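Local coordinates for protein motility-associated killing factor MakB (Vibrio cholerae serotype O1, PDB 6W1W) that probably acts as one component of a tripartite cytotoxin that is structurally similar to alpha-pore-forming toxins, at residues Q288-L291 against D292-N295. Numbering follows the deposited sequence.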
loop_
_atom_site.group_PDB
_atom_site.type_symbol
_atom_site.label_atom_id
_atom_site.label_comp_id
_atom_site.label_asym_id
_atom_site.label_seq_id
_atom_site.Cartn_x
_atom_site.Cartn_y
_atom_site.Cartn_z
ATOM N N GLN A 288 -15.016 -17.911 3.033
ATOM C CA GLN A 288 -16.343 -18.327 2.589
ATOM C C GLN A 288 -16.389 -19.825 2.315
ATOM O O GLN A 288 -17.138 -20.563 2.965
ATOM C CB GLN A 288 -16.761 -17.521 1.353
ATOM C CG GLN A 288 -18.000 -18.045 0.630
ATOM C CD GLN A 288 -19.223 -18.152 1.525
ATOM O OE1 GLN A 288 -19.363 -17.423 2.508
ATOM N NE2 GLN A 288 -20.117 -19.072 1.186
ATOM N N ASP A 289 -15.582 -20.304 1.362
ATOM C CA ASP A 289 -15.568 -21.738 1.093
ATOM C C ASP A 289 -14.932 -22.537 2.228
ATOM O O ASP A 289 -14.975 -23.771 2.192
ATOM C CB ASP A 289 -14.869 -22.035 -0.241
ATOM C CG ASP A 289 -13.419 -21.592 -0.269
ATOM O OD1 ASP A 289 -12.959 -20.950 0.697
ATOM O OD2 ASP A 289 -12.731 -21.898 -1.267
ATOM N N GLU A 290 -14.355 -21.864 3.230
ATOM C CA GLU A 290 -13.986 -22.531 4.476
ATOM C C GLU A 290 -15.202 -22.716 5.375
ATOM O O GLU A 290 -15.320 -23.729 6.075
ATOM C CB GLU A 290 -12.906 -21.727 5.203
ATOM C CG GLU A 290 -12.282 -22.450 6.384
ATOM C CD GLU A 290 -11.575 -23.723 5.970
ATOM O OE1 GLU A 290 -10.937 -23.728 4.895
ATOM O OE2 GLU A 290 -11.670 -24.721 6.715
ATOM N N LEU A 291 -16.111 -21.738 5.372
ATOM C CA LEU A 291 -17.381 -21.899 6.070
ATOM C C LEU A 291 -18.246 -22.959 5.400
ATOM O O LEU A 291 -18.936 -23.725 6.081
ATOM C CB LEU A 291 -18.110 -20.558 6.127
ATOM C CG LEU A 291 -19.594 -20.561 6.496
ATOM C CD1 LEU A 291 -19.787 -20.825 7.982
ATOM C CD2 LEU A 291 -20.225 -19.245 6.081
ATOM N N ASP A 292 -18.222 -23.020 4.065
ATOM C CA ASP A 292 -18.959 -24.065 3.360
ATOM C C ASP A 292 -18.538 -25.454 3.817
ATOM O O ASP A 292 -19.346 -26.387 3.789
ATOM C CB ASP A 292 -18.763 -23.935 1.848
ATOM C CG ASP A 292 -19.227 -22.600 1.311
ATOM O OD1 ASP A 292 -19.783 -21.801 2.095
ATOM O OD2 ASP A 292 -19.033 -22.347 0.102
ATOM N N LYS A 293 -17.281 -25.614 4.240
ATOM C CA LYS A 293 -16.838 -26.913 4.736
ATOM C C LYS A 293 -17.427 -27.206 6.110
ATOM O O LYS A 293 -17.897 -28.321 6.361
ATOM C CB LYS A 293 -15.310 -26.974 4.786
ATOM C CG LYS A 293 -14.615 -26.781 3.450
ATOM C CD LYS A 293 -13.103 -26.753 3.639
ATOM C CE LYS A 293 -12.393 -26.177 2.425
ATOM N NZ LYS A 293 -10.973 -25.857 2.725
ATOM N N VAL A 294 -17.412 -26.225 7.015
ATOM C CA VAL A 294 -17.947 -26.478 8.348
ATOM C C VAL A 294 -19.469 -26.536 8.341
ATOM O O VAL A 294 -20.061 -27.131 9.248
ATOM C CB VAL A 294 -17.454 -25.427 9.357
ATOM C CG1 VAL A 294 -15.958 -25.228 9.218
ATOM C CG2 VAL A 294 -18.193 -24.120 9.176
ATOM N N ASN A 295 -20.126 -25.934 7.345
ATOM C CA ASN A 295 -21.574 -26.081 7.231
ATOM C C ASN A 295 -21.942 -27.505 6.843
ATOM O O ASN A 295 -22.802 -28.128 7.475
ATOM C CB ASN A 295 -22.138 -25.085 6.214
ATOM C CG ASN A 295 -22.383 -23.706 6.811
ATOM O OD1 ASN A 295 -22.480 -23.545 8.031
ATOM N ND2 ASN A 295 -22.495 -22.702 5.945
#
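OD1 of Asp292 sits over a face of the side-chain amide of Gln288, one helical turn earlier, the amide and carboxylate planes being 74° apart. In the reverse sense, NE2 of Gln288 lies at the edge of the carboxylate, nearer OD1, and the backbone O of Gln288 stands over one carboxylate face. NE2 comes to 2.9 Å from OD1, but its N-H bonds lie in the amide plane and neither points at the oxygen above it, so the pair is not a hydrogen bond. Gln288 reaches this place because CG lies anti to the backbone N (chi1 169°) and the chain then bends at chi2, carrying the amide across to Asp292. On another face of the helix the carboxylate of Glu290 receives NZ of Lys293 in a salt bridge, OE1 to NZ 3.0 Å. The ammonium approaches OE1 from the syn side, 34° out of the carboxylate plane. The stretched-out lysine chain passes over the backbone carbonyl of Asp289, with CG 3.3 Å from that oxygen; Leu5 lies against both salt-bridge partners and Pro7 against Glu290.

All eight residues belong to the long helix 276-302, which packs on helix 100-151. Backbone i to i+4 bonds join Asp292 N to Gln288 O and Asn295 N to Leu291 O (2.8 Å), whereas that from Val294 N to Glu290 O is weak at 3.4 Å. Leu291 and Val294, both buried, supply the apolar contact: CD1 of Leu291 packs 3.9 Å from CG2 of Val294, the two side chains set nearly perpendicular. On helix 100-151, Val294 touches Leu107 and Leu114, Leu291 touches Gln111 and Gln288 touches Ile118.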